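Local coordinates for HRDC domain-containing protein (PDB 3CYM), which is uncharacterised but probably acts on nucleic acid as a ribonuclease D-like 3'-5' exonuclease, at residues K8-P13 and L143-A148; A42-R47 and A170-L175; G16-I21 and A67-L72; R117-E122 and E178-M183. All coordinates share one frame; numbering follows the deposited sequence.

Overall arrangement
Contact 2 holds the metal site: Asp44, Glu46 and Asp172 meet around a sodium ion between helix 163-174 and strand 40-47, a member of a six-stranded mixed sheet. The other three contacts lie around it. Contact 3, its centre about 10 Å from that of contact 2, adds strand 20-21 to one edge of this sheet, and Ile69 touches helix 163-174. Contact 4 packs the far edge strand, 117-120, on helix 176-190; the Thr121 side chain lies about 9 Å from a sodium ion. The centres of contacts 3 and 4 are about 21 Å apart. Contact 1, about 14 Å from contact 2 between centres, pairs the N-terminal segment with residues 145-146 and packs on Leu171.

Contact 1: K8-P13 and L143-A148; sequences KLLAEP and LGLTLA
Lys8 and Leu9 run parallel to Leu145 and Thr146, joined by three backbone hydrogen bonds. Lys8 N gives to Gly144 O at 3.0 Å, Thr146 N to Lys8 O at 2.9 Å, and Leu10 N to Thr146 O, so Thr146 uses both its N-H and its carbonyl on the partner strand. These bonds round Thr146 are the tight part of the contact: Leu145 CA also comes to 3.3 Å from Lys8 O in a CA-H...O contact. A branched threonine suits the strand, its methyl facing leucine while OG1 bonds to Glu140 of helix 135-143. Leu10 points toward the partner segment, where its CD2 approaches Leu145 CD1 and, at 4.3 Å, Leu147 CD2.

The solvent side is formed by Lys8, Leu9 and Ala148. Leu9 turns its CG away from the backbone N (chi1 178°), which brings CD1 to 3.5 Å from Thr146 O, next to Thr146 CG2 and Ala148 CB; the side chains of Leu9 and Thr146 cross at about a right angle. Lys8, on the face of Leu145, passes CE of its bent chain by Gly144 O. Past the last backbone bond, a water bridges Ala148 N and Leu10 O. Gly144 has a positive phi (66°), a conformation easy for a residue without a side chain, and through it the chain leaves helix 135-143 for the strand. The result is a small two-stranded parallel sheet, separate from the central sheet of the exonuclease fold, which ties the N-terminal segment to the end of that helix.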
loop_
_atom_site.group_PDB
_atom_site.type_symbol
_atom_site.label_atom_id
_atom_site.label_comp_id
_atom_site.label_asym_id
_atom_site.label_seq_id
_atom_site.Cartn_x
_atom_site.Cartn_y
_atom_site.Cartn_z
ATOM N N LYS A 8 -22.137 -18.407 3.964
ATOM C CA LYS A 8 -21.755 -19.273 5.072
ATOM C C LYS A 8 -20.400 -18.830 5.607
ATOM O O LYS A 8 -19.475 -18.601 4.828
ATOM C CB LYS A 8 -21.698 -20.734 4.607
ATOM C CG LYS A 8 -23.011 -21.265 4.007
ATOM C CD LYS A 8 -22.782 -22.191 2.799
ATOM C CE LYS A 8 -22.587 -21.397 1.495
ATOM N NZ LYS A 8 -22.306 -22.258 0.308
ATOM N N LEU A 9 -20.290 -18.683 6.926
ATOM C CA LEU A 9 -19.015 -18.339 7.549
ATOM C C LEU A 9 -18.012 -19.487 7.448
ATOM O O LEU A 9 -18.281 -20.607 7.896
ATOM C CB LEU A 9 -19.180 -17.926 9.019
ATOM C CG LEU A 9 -17.866 -17.590 9.752
ATOM C CD1 LEU A 9 -17.333 -16.203 9.375
ATOM C CD2 LEU A 9 -18.005 -17.719 11.263
ATOM N N LEU A 10 -16.861 -19.194 6.841
ATOM C CA LEU A 10 -15.745 -20.120 6.815
ATOM C C LEU A 10 -14.818 -19.727 7.960
ATOM O O LEU A 10 -14.101 -18.725 7.874
ATOM C CB LEU A 10 -15.033 -20.053 5.466
ATOM C CG LEU A 10 -13.963 -21.096 5.141
ATOM C CD1 LEU A 10 -14.537 -22.488 5.089
ATOM C CD2 LEU A 10 -13.288 -20.778 3.816
ATOM N N ALA A 11 -14.875 -20.508 9.041
ATOM C CA ALA A 11 -14.122 -20.245 10.278
ATOM C C ALA A 11 -12.659 -20.684 10.224
ATOM O O ALA A 11 -11.803 -20.071 10.858
ATOM C CB ALA A 11 -14.819 -20.906 11.468
ATOM N N GLU A 12 -12.387 -21.769 9.499
ATOM C CA GLU A 12 -11.031 -22.297 9.318
ATOM C C GLU A 12 -10.872 -22.818 7.884
ATOM O O GLU A 12 -11.878 -23.069 7.221
ATOM C CB GLU A 12 -10.770 -23.449 10.292
ATOM C CG GLU A 12 -10.838 -23.098 11.772
ATOM C CD GLU A 12 -10.086 -24.081 12.644
ATOM O OE1 GLU A 12 -9.668 -25.144 12.126
ATOM O OE2 GLU A 12 -9.899 -23.777 13.844
ATOM N N PRO A 13 -9.616 -22.978 7.394
ATOM C CA PRO A 13 -9.404 -23.664 6.120
ATOM C C PRO A 13 -9.860 -25.114 6.164
ATOM O O PRO A 13 -9.949 -25.706 7.252
ATOM C CB PRO A 13 -7.879 -23.617 5.950
ATOM C CG PRO A 13 -7.455 -22.470 6.732
ATOM C CD PRO A 13 -8.331 -22.503 7.942
ATOM N N LEU A 143 -18.414 -16.570 -4.057
ATOM C CA LEU A 143 -18.339 -17.927 -3.523
ATOM C C LEU A 143 -19.403 -18.180 -2.452
ATOM O O LEU A 143 -19.642 -19.325 -2.071
ATOM C CB LEU A 143 -16.925 -18.229 -2.988
ATOM C CG LEU A 143 -15.726 -17.904 -3.901
ATOM C CD1 LEU A 143 -14.393 -18.219 -3.229
ATOM C CD2 LEU A 143 -15.818 -18.610 -5.268
ATOM N N GLY A 144 -20.050 -17.112 -1.984
ATOM C CA GLY A 144 -21.041 -17.212 -0.912
ATOM C C GLY A 144 -20.411 -17.628 0.401
ATOM O O GLY A 144 -21.036 -18.320 1.206
ATOM N N LEU A 145 -19.160 -17.223 0.610
ATOM C CA LEU A 145 -18.429 -17.564 1.831
ATOM C C LEU A 145 -17.900 -16.324 2.539
ATOM O O LEU A 145 -17.300 -15.449 1.915
ATOM C CB LEU A 145 -17.288 -18.541 1.539
ATOM C CG LEU A 145 -17.626 -19.942 1.031
ATOM C CD1 LEU A 145 -16.346 -20.664 0.671
ATOM C CD2 LEU A 145 -18.421 -20.747 2.052
ATOM N N THR A 146 -18.125 -16.277 3.850
ATOM C CA THR A 146 -17.775 -15.140 4.697
ATOM C C THR A 146 -16.456 -15.404 5.430
ATOM O O THR A 146 -16.279 -16.456 6.043
ATOM C CB THR A 146 -18.914 -14.848 5.729
ATOM O OG1 THR A 146 -20.132 -14.543 5.033
ATOM C CG2 THR A 146 -18.564 -13.678 6.657
ATOM N N LEU A 147 -15.529 -14.456 5.336
ATOM C CA LEU A 147 -14.318 -14.467 6.146
ATOM C C LEU A 147 -14.449 -13.370 7.204
ATOM O O LEU A 147 -14.670 -12.205 6.862
ATOM C CB LEU A 147 -13.075 -14.225 5.275
ATOM C CG LEU A 147 -12.835 -15.101 4.036
ATOM C CD1 LEU A 147 -11.710 -14.532 3.178
ATOM C CD2 LEU A 147 -12.538 -16.559 4.405
ATOM N N ALA A 148 -14.347 -13.746 8.480
ATOM C CA ALA A 148 -14.363 -12.767 9.574
ATOM C C ALA A 148 -12.957 -12.220 9.760
ATOM O O ALA A 148 -12.132 -12.837 10.429
ATOM C CB ALA A 148 -14.865 -13.406 10.859
HETATM O O HOH W 1 -13.125 -16.268 8.875
#

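Contact 2: A42-R47 and A170-L175; sequences AADAER and ALDVEL. With NA (sodium ion), chain B; NA (sodium ion), chain C.
Asp44 OD2 is held by a sodium ion at 2.7 Å and, more weakly, by a water that also donates to Asp172 O. It lies 3.4 Å from Asp172 OD2, a closeness of two carboxylate oxygens probably made tolerable by the ion they share. Asp172 OD2 binds that sodium at 2.5 Å, and Glu46 OE2 binds it too; three waters complete six ligands. The carboxylates of Asp44 and Asp172 are turned 41° apart. Asp44 swings CG away from its backbone N (chi1 -152°), giving each ion one oxygen: OD1 reaches a second sodium at 2.8 Å, and two of the waters are also shared between the ions. Asp172 OD1 is salt-bridged to Lys149, and Gln61 donates to Glu46 OE2; these second-shell partners probably help to fix how the ligands are turned.

Behind the metal the contact is mainly apolar. Val173 CG1 packs 3.7 Å from Asp44 CB, while Ala42, small enough for the strand to lie near the helix, sets its CB 4.1 Å from Val173 CB. Acidic residues gathered round two cations are consistent with the two-metal chemistry of DnaQ-like 3'-5' exonucleases, with sodium probably standing where catalytic divalent ions would sit.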
loop_
_atom_site.group_PDB
_atom_site.type_symbol
_atom_site.label_atom_id
_atom_site.label_comp_id
_atom_site.label_asym_id
_atom_site.label_seq_id
_atom_site.Cartn_x
_atom_site.Cartn_y
_atom_site.Cartn_z
ATOM N N ALA A 42 -1.998 -19.127 -5.049
ATOM C CA ALA A 42 -2.630 -18.159 -4.150
ATOM C C ALA A 42 -1.549 -17.567 -3.251
ATOM O O ALA A 42 -0.804 -18.312 -2.624
ATOM C CB ALA A 42 -3.692 -18.848 -3.312
ATOM N N ALA A 43 -1.455 -16.237 -3.198
ATOM C CA ALA A 43 -0.410 -15.560 -2.420
ATOM C C ALA A 43 -0.926 -14.416 -1.548
ATOM O O ALA A 43 -1.955 -13.813 -1.849
ATOM C CB ALA A 43 0.694 -15.060 -3.328
ATOM N N ASP A 44 -0.202 -14.139 -0.463
ATOM C CA ASP A 44 -0.450 -12.977 0.404
ATOM C C ASP A 44 0.752 -12.724 1.317
ATOM O O ASP A 44 1.683 -13.531 1.361
ATOM C CB ASP A 44 -1.712 -13.184 1.255
ATOM C CG ASP A 44 -2.379 -11.891 1.628
ATOM O OD1 ASP A 44 -1.940 -10.823 1.161
ATOM O OD2 ASP A 44 -3.345 -11.913 2.413
ATOM N N ALA A 45 0.727 -11.608 2.047
ATOM C CA ALA A 45 1.779 -11.282 3.003
ATOM C C ALA A 45 1.238 -10.440 4.139
ATOM O O ALA A 45 0.335 -9.624 3.949
ATOM C CB ALA A 45 2.921 -10.556 2.322
ATOM N N GLU A 46 1.811 -10.632 5.321
ATOM C CA GLU A 46 1.471 -9.808 6.469
ATOM C C GLU A 46 2.641 -8.929 6.881
ATOM O O GLU A 46 3.797 -9.339 6.800
ATOM C CB GLU A 46 1.025 -10.668 7.650
ATOM C CG GLU A 46 -0.174 -11.592 7.379
ATOM C CD GLU A 46 -1.377 -10.879 6.776
ATOM O OE1 GLU A 46 -1.771 -9.809 7.275
ATOM O OE2 GLU A 46 -1.952 -11.390 5.788
ATOM N N ARG A 47 2.326 -7.719 7.329
ATOM C CA ARG A 47 3.344 -6.803 7.826
ATOM C C ARG A 47 2.936 -6.151 9.146
ATOM O O ARG A 47 1.754 -6.023 9.459
ATOM C CB ARG A 47 3.727 -5.768 6.767
ATOM C CG ARG A 47 2.584 -4.976 6.193
ATOM C CD ARG A 47 2.981 -4.377 4.846
ATOM N NE ARG A 47 3.208 -5.425 3.856
ATOM C CZ ARG A 47 2.281 -5.901 3.028
ATOM N NH1 ARG A 47 2.597 -6.861 2.177
ATOM N NH2 ARG A 47 1.045 -5.417 3.034
ATOM N N ALA A 170 -3.900 -17.967 6.957
ATOM C CA ALA A 170 -4.273 -19.082 6.096
ATOM C C ALA A 170 -5.562 -18.800 5.328
ATOM O O ALA A 170 -5.624 -19.015 4.117
ATOM C CB ALA A 170 -4.418 -20.332 6.906
ATOM N N LEU A 171 -6.581 -18.302 6.028
ATOM C CA LEU A 171 -7.863 -17.992 5.394
ATOM C C LEU A 171 -7.773 -16.942 4.285
ATOM O O LEU A 171 -8.583 -16.950 3.364
ATOM C CB LEU A 171 -8.940 -17.626 6.429
ATOM C CG LEU A 171 -9.594 -18.827 7.132
ATOM C CD1 LEU A 171 -10.360 -18.350 8.363
ATOM C CD2 LEU A 171 -10.509 -19.630 6.203
ATOM N N ASP A 172 -6.768 -16.070 4.359
ATOM C CA ASP A 172 -6.540 -15.062 3.324
ATOM C C ASP A 172 -6.020 -15.567 1.965
ATOM O O ASP A 172 -6.168 -14.869 0.954
ATOM C CB ASP A 172 -5.637 -13.952 3.859
ATOM C CG ASP A 172 -6.418 -12.785 4.417
ATOM O OD1 ASP A 172 -7.662 -12.861 4.530
ATOM O OD2 ASP A 172 -5.773 -11.761 4.737
ATOM N N VAL A 173 -5.414 -16.758 1.940
ATOM C CA VAL A 173 -5.038 -17.428 0.675
ATOM C C VAL A 173 -5.917 -18.637 0.330
ATOM O O VAL A 173 -5.847 -19.149 -0.780
ATOM C CB VAL A 173 -3.560 -17.873 0.635
ATOM C CG1 VAL A 173 -2.645 -16.689 0.698
ATOM C CG2 VAL A 173 -3.251 -18.867 1.744
ATOM N N GLU A 174 -6.745 -19.060 1.286
ATOM C CA GLU A 174 -7.601 -20.258 1.196
ATOM C C GLU A 174 -8.569 -20.312 0.001
ATOM O O GLU A 174 -8.843 -21.393 -0.524
ATOM C CB GLU A 174 -8.353 -20.437 2.533
ATOM C CG GLU A 174 -9.522 -21.458 2.611
ATOM C CD GLU A 174 -9.095 -22.925 2.530
ATOM O OE1 GLU A 174 -7.883 -23.210 2.421
ATOM O OE2 GLU A 174 -9.989 -23.806 2.563
ATOM N N LEU A 175 -9.065 -19.160 -0.440
ATOM C CA LEU A 175 -10.112 -19.130 -1.472
ATOM C C LEU A 175 -9.724 -18.435 -2.768
ATOM O O LEU A 175 -10.560 -18.279 -3.655
ATOM C CB LEU A 175 -11.397 -18.502 -0.914
ATOM C CG LEU A 175 -12.010 -19.201 0.306
ATOM C CD1 LEU A 175 -13.060 -18.323 0.953
ATOM C CD2 LEU A 175 -12.573 -20.571 -0.069
HETATM NA NA NA B . -3.890 -10.209 4.382
HETATM NA NA NA C . -2.360 -8.110 1.423
HETATM O O HOH W 2 -5.294 -12.298 0.255
HETATM O O HOH W 3 -2.114 -8.687 4.059
HETATM O O HOH W 4 -4.349 -8.745 6.332
HETATM O O HOH W 5 -4.399 -9.092 2.367
HETATM O O HOH W 6 -2.878 -9.358 -0.787
HETATM O O HOH W 7 -2.890 -6.470 -0.269
#

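Contact 3: G16-I21 and A67-L72; sequences GVPNVI and AGIGLL
Ile21 pairs with Leu72 in a parallel bridge between segments whose directions differ by 33°, held by a hydrogen bond from Ile21 N to Leu71 O, 2.7 Å long. Leu72 CA adds a CA-H...O contact to Ile21 O. The side chains of Ile21 and Leu72 lie side by side and point the same way, Ile21 CG2 being 3.6 Å from Leu72 CD1. Its other branch, CG1, stands opposite the carbonyl carbon (chi1 -64°) and carries CD1 to 4.0 Å from Gly70 CA. Glycine suits that position, since a beta carbon there would be crowded by Leu72 CD2 and lie close to Ile21 CD1. The short, weakly bonded strand 20-21 thereby becomes an edge of the six-stranded mixed sheet of the RNase H-like exonuclease fold, and Ile21 reaches from it to Ala26 and Tyr30 of helix 24-35. Replacing Ile21 by an alanine would remove these branches and is likely to leave a gap between Leu72, Gly70 and helix 24-35. Earlier in the segment a water links the chains, donating to Asn19 O and Ile69 O and accepting from Leu71 N at 2.9 Å. Pro18, having no N-H to offer a neighbouring strand, contributes its ring instead: it crosses the Ile69 side chain obliquely, Pro18 CG 3.7 Å from Ile69 CG2, and CB touches Leu71 CG.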
loop_
_atom_site.group_PDB
_atom_site.type_symbol
_atom_site.label_atom_id
_atom_site.label_comp_id
_atom_site.label_asym_id
_atom_site.label_seq_id
_atom_site.Cartn_x
_atom_site.Cartn_y
_atom_site.Cartn_z
ATOM N N GLY A 16 -7.365 -27.354 7.640
ATOM C CA GLY A 16 -7.045 -27.015 9.016
ATOM C C GLY A 16 -6.068 -25.861 9.091
ATOM O O GLY A 16 -5.564 -25.387 8.066
ATOM N N VAL A 17 -5.803 -25.416 10.318
ATOM C CA VAL A 17 -4.857 -24.335 10.583
ATOM C C VAL A 17 -3.428 -24.880 10.460
ATOM O O VAL A 17 -3.047 -25.795 11.193
ATOM C CB VAL A 17 -5.085 -23.717 11.980
ATOM C CG1 VAL A 17 -4.324 -22.415 12.121
ATOM C CG2 VAL A 17 -6.560 -23.472 12.209
ATOM N N PRO A 18 -2.646 -24.336 9.509
ATOM C CA PRO A 18 -1.265 -24.768 9.281
ATOM C C PRO A 18 -0.301 -24.320 10.375
ATOM O O PRO A 18 -0.565 -23.343 11.074
ATOM C CB PRO A 18 -0.889 -24.089 7.955
ATOM C CG PRO A 18 -2.136 -23.489 7.435
ATOM C CD PRO A 18 -3.046 -23.273 8.580
ATOM N N ASN A 19 0.804 -25.051 10.515
ATOM C CA ASN A 19 1.923 -24.621 11.333
ATOM C C ASN A 19 2.776 -23.690 10.500
ATOM O O ASN A 19 2.787 -23.782 9.273
ATOM C CB ASN A 19 2.779 -25.810 11.774
ATOM C CG ASN A 19 2.004 -26.840 12.568
ATOM O OD1 ASN A 19 0.907 -26.576 13.061
ATOM N ND2 ASN A 19 2.582 -28.027 12.703
ATOM N N VAL A 20 3.490 -22.796 11.162
ATOM C CA VAL A 20 4.395 -21.888 10.471
ATOM C C VAL A 20 5.644 -22.648 9.982
ATOM O O VAL A 20 6.154 -23.540 10.662
ATOM C CB VAL A 20 4.721 -20.637 11.349
ATOM C CG1 VAL A 20 5.339 -21.041 12.673
ATOM C CG2 VAL A 20 5.597 -19.626 10.613
ATOM N N ILE A 21 6.074 -22.330 8.765
ATOM C CA ILE A 21 7.313 -22.838 8.217
ATOM C C ILE A 21 8.422 -21.848 8.569
ATOM O O ILE A 21 8.432 -20.703 8.098
ATOM C CB ILE A 21 7.206 -23.067 6.705
ATOM C CG1 ILE A 21 6.165 -24.158 6.418
ATOM C CG2 ILE A 21 8.539 -23.483 6.146
ATOM C CD1 ILE A 21 5.646 -24.189 5.000
ATOM N N ALA A 67 -0.260 -28.946 -2.546
ATOM C CA ALA A 67 0.761 -28.538 -1.596
ATOM C C ALA A 67 0.119 -28.002 -0.330
ATOM O O ALA A 67 0.723 -28.036 0.736
ATOM C CB ALA A 67 1.667 -27.472 -2.212
ATOM N N GLY A 68 -1.094 -27.478 -0.460
ATOM C CA GLY A 68 -1.805 -26.893 0.665
ATOM C C GLY A 68 -1.254 -25.539 1.048
ATOM O O GLY A 68 -0.545 -24.908 0.267
ATOM N N ILE A 69 -1.573 -25.099 2.260
ATOM C CA ILE A 69 -1.199 -23.757 2.720
ATOM C C ILE A 69 0.166 -23.752 3.407
ATOM O O ILE A 69 0.426 -24.552 4.324
ATOM C CB ILE A 69 -2.300 -23.133 3.646
ATOM C CG1 ILE A 69 -3.665 -23.104 2.933
ATOM C CG2 ILE A 69 -1.897 -21.740 4.132
ATOM C CD1 ILE A 69 -4.844 -22.662 3.807
ATOM N N GLY A 70 1.046 -22.868 2.930
ATOM C CA GLY A 70 2.313 -22.580 3.600
ATOM C C GLY A 70 2.337 -21.194 4.213
ATOM O O GLY A 70 2.145 -20.205 3.506
ATOM N N LEU A 71 2.573 -21.127 5.524
ATOM C CA LEU A 71 2.779 -19.862 6.226
ATOM C C LEU A 71 4.262 -19.727 6.529
ATOM O O LEU A 71 4.780 -20.409 7.401
ATOM C CB LEU A 71 1.958 -19.793 7.526
ATOM C CG LEU A 71 0.455 -20.089 7.476
ATOM C CD1 LEU A 71 -0.169 -19.795 8.803
ATOM C CD2 LEU A 71 -0.221 -19.263 6.420
ATOM N N LEU A 72 4.946 -18.852 5.803
ATOM C CA LEU A 72 6.396 -18.834 5.826
ATOM C C LEU A 72 6.896 -17.638 6.624
ATOM O O LEU A 72 6.524 -16.500 6.344
ATOM C CB LEU A 72 6.970 -18.805 4.399
ATOM C CG LEU A 72 6.867 -19.895 3.294
ATOM C CD1 LEU A 72 7.759 -21.093 3.505
ATOM C CD2 LEU A 72 5.468 -20.370 2.965
HETATM O O HOH W 8 2.397 -23.795 6.633
#

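Contact 4: R117-E122 and E178-M183; sequences RLFDTE and ELETKM
One face of the Phe119 ring is covered by Glu180, whose CA lies over it and whose CG stands 4.1 Å from the ring centroid and 14° off the normal, a CH-pi contact. Thr121 CG2 lies at the ring's edge, in its plane, Met183 CB approaches CZ obliquely at 3.9 Å, and Phe200 also meets the ring. Glu180 CG points away from its own backbone N (chi1 164°) and the chain continues extended, so the methylenes lie over the face and OE1 ends 3.8 Å from Phe119 CB, at the root of the ring; ring and carboxylate planes are 45° apart. Glutamate suits this place because its methylenes are apolar and its end is charged: OE1 is salt-bridged to Arg184 and OE2 bonds to Ser40. A serine in place of Phe119 would probably leave those methylenes and Met183 CB without their apolar partner and open a gap between strand and helix.

Beyond the ring, Thr121 enters between Leu179 and Met183. Its CG2 is 4.0 Å from Leu179 CD1, and its CB equally far from Met183 SD, while OG1 bonds to His99. Met183, bent at its last torsion, brings CE to 3.4 Å from Thr121 O. Asp120 is the N-cap of helix 121-127, OD1 accepting from Glu122 N at 3.0 Å. The end of strand 117-120 and the first turn of helix 121-127 thus pack on helix 176-190 through apolar surfaces, and the buried polar ends of Thr121 and Glu180 are satisfied elsewhere, so the attraction across this contact is largely dispersive and hydrophobic.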
loop_
_atom_site.group_PDB
_atom_site.type_symbol
_atom_site.label_atom_id
_atom_site.label_comp_id
_atom_site.label_asym_id
_atom_site.label_seq_id
_atom_site.Cartn_x
_atom_site.Cartn_y
_atom_site.Cartn_z
ATOM N N ARG A 117 3.440 -14.209 -13.816
ATOM C CA ARG A 117 2.074 -13.938 -14.243
ATOM C C ARG A 117 1.251 -13.535 -13.016
ATOM O O ARG A 117 1.578 -13.912 -11.887
ATOM C CB ARG A 117 1.458 -15.162 -14.941
ATOM C CG ARG A 117 1.948 -15.374 -16.387
ATOM C CD ARG A 117 1.218 -16.487 -17.120
ATOM N NE ARG A 117 1.471 -17.806 -16.538
ATOM C CZ ARG A 117 0.870 -18.931 -16.925
ATOM N NH1 ARG A 117 1.167 -20.078 -16.326
ATOM N NH2 ARG A 117 -0.024 -18.916 -17.907
ATOM N N LEU A 118 0.193 -12.765 -13.245
ATOM C CA LEU A 118 -0.631 -12.242 -12.161
ATOM C C LEU A 118 -2.108 -12.294 -12.483
ATOM O O LEU A 118 -2.516 -12.028 -13.609
ATOM C CB LEU A 118 -0.239 -10.792 -11.864
ATOM C CG LEU A 118 -0.877 -10.041 -10.696
ATOM C CD1 LEU A 118 -0.400 -10.623 -9.372
ATOM C CD2 LEU A 118 -0.515 -8.577 -10.806
ATOM N N PHE A 119 -2.906 -12.665 -11.488
ATOM C CA PHE A 119 -4.324 -12.363 -11.491
ATOM C C PHE A 119 -4.603 -11.577 -10.226
ATOM O O PHE A 119 -4.463 -12.099 -9.119
ATOM C CB PHE A 119 -5.186 -13.624 -11.539
ATOM C CG PHE A 119 -6.646 -13.345 -11.749
ATOM C CD1 PHE A 119 -7.190 -13.377 -13.018
ATOM C CD2 PHE A 119 -7.484 -13.041 -10.674
ATOM C CE1 PHE A 119 -8.544 -13.095 -13.222
ATOM C CE2 PHE A 119 -8.834 -12.767 -10.871
ATOM C CZ PHE A 119 -9.362 -12.799 -12.144
ATOM N N ASP A 120 -4.993 -10.318 -10.390
ATOM C CA ASP A 120 -5.331 -9.481 -9.245
ATOM C C ASP A 120 -6.847 -9.516 -9.009
ATOM O O ASP A 120 -7.622 -8.990 -9.813
ATOM C CB ASP A 120 -4.802 -8.051 -9.447
ATOM C CG ASP A 120 -4.779 -7.222 -8.168
ATOM O OD1 ASP A 120 -5.639 -7.392 -7.274
ATOM O OD2 ASP A 120 -3.895 -6.349 -8.074
ATOM N N THR A 121 -7.267 -10.134 -7.903
ATOM C CA THR A 121 -8.699 -10.273 -7.611
ATOM C C THR A 121 -9.350 -8.941 -7.226
ATOM O O THR A 121 -10.559 -8.804 -7.331
ATOM C CB THR A 121 -9.013 -11.335 -6.519
ATOM O OG1 THR A 121 -8.240 -11.071 -5.344
ATOM C CG2 THR A 121 -8.729 -12.743 -7.013
ATOM N N GLU A 122 -8.556 -7.970 -6.773
ATOM C CA GLU A 122 -9.108 -6.661 -6.486
ATOM C C GLU A 122 -9.330 -5.924 -7.790
ATOM O O GLU A 122 -10.407 -5.395 -8.010
ATOM C CB GLU A 122 -8.240 -5.833 -5.527
ATOM C CG GLU A 122 -8.807 -4.422 -5.297
ATOM C CD GLU A 122 -8.391 -3.781 -3.986
ATOM O OE1 GLU A 122 -7.720 -2.734 -4.042
ATOM O OE2 GLU A 122 -8.739 -4.312 -2.908
ATOM N N GLU A 178 -10.100 -20.429 -6.220
ATOM C CA GLU A 178 -11.525 -20.526 -6.542
ATOM C C GLU A 178 -12.104 -19.170 -6.936
ATOM O O GLU A 178 -13.007 -19.102 -7.772
ATOM C CB GLU A 178 -12.330 -21.126 -5.379
ATOM C CG GLU A 178 -12.041 -22.592 -5.103
ATOM C CD GLU A 178 -11.012 -22.809 -4.002
ATOM O OE1 GLU A 178 -10.314 -21.845 -3.613
ATOM O OE2 GLU A 178 -10.903 -23.956 -3.519
ATOM N N LEU A 179 -11.587 -18.105 -6.327
ATOM C CA LEU A 179 -11.957 -16.741 -6.706
ATOM C C LEU A 179 -11.602 -16.457 -8.152
ATOM O O LEU A 179 -12.474 -16.062 -8.927
ATOM C CB LEU A 179 -11.279 -15.703 -5.816
ATOM C CG LEU A 179 -12.046 -15.117 -4.634
ATOM C CD1 LEU A 179 -11.263 -13.913 -4.116
ATOM C CD2 LEU A 179 -13.488 -14.736 -5.003
ATOM N N GLU A 180 -10.332 -16.686 -8.502
ATOM C CA GLU A 180 -9.816 -16.487 -9.861
ATOM C C GLU A 180 -10.684 -17.173 -10.917
ATOM O O GLU A 180 -11.015 -16.559 -11.927
ATOM C CB GLU A 180 -8.361 -16.970 -9.984
ATOM C CG GLU A 180 -7.920 -17.138 -11.447
ATOM C CD GLU A 180 -6.507 -17.646 -11.651
ATOM O OE1 GLU A 180 -5.852 -17.173 -12.605
ATOM O OE2 GLU A 180 -6.050 -18.520 -10.889
ATOM N N THR A 181 -11.049 -18.432 -10.658
ATOM C CA THR A 181 -11.856 -19.259 -11.568
ATOM C C THR A 181 -13.214 -18.617 -11.886
ATOM O O THR A 181 -13.521 -18.392 -13.056
ATOM C CB THR A 181 -12.031 -20.705 -11.019
ATOM O OG1 THR A 181 -10.742 -21.272 -10.748
ATOM C CG2 THR A 181 -12.752 -21.592 -12.020
ATOM N N LYS A 182 -13.992 -18.308 -10.843
ATOM C CA LYS A 182 -15.281 -17.606 -10.969
ATOM C C LYS A 182 -15.152 -16.229 -11.619
ATOM O O LYS A 182 -15.980 -15.858 -12.448
ATOM C CB LYS A 182 -15.951 -17.429 -9.597
ATOM C CG LYS A 182 -16.546 -18.693 -8.996
ATOM C CD LYS A 182 -17.911 -19.041 -9.589
ATOM C CE LYS A 182 -18.493 -20.316 -8.967
ATOM N NZ LYS A 182 -17.779 -21.545 -9.414
ATOM N N MET A 183 -14.122 -15.479 -11.229
ATOM C CA MET A 183 -13.941 -14.109 -11.708
ATOM C C MET A 183 -13.454 -14.036 -13.161
ATOM O O MET A 183 -13.776 -13.082 -13.863
ATOM C CB MET A 183 -13.022 -13.303 -10.777
ATOM C CG MET A 183 -13.543 -13.124 -9.334
ATOM S SD MET A 183 -12.436 -12.109 -8.332
ATOM C CE MET A 183 -12.941 -10.560 -8.970
#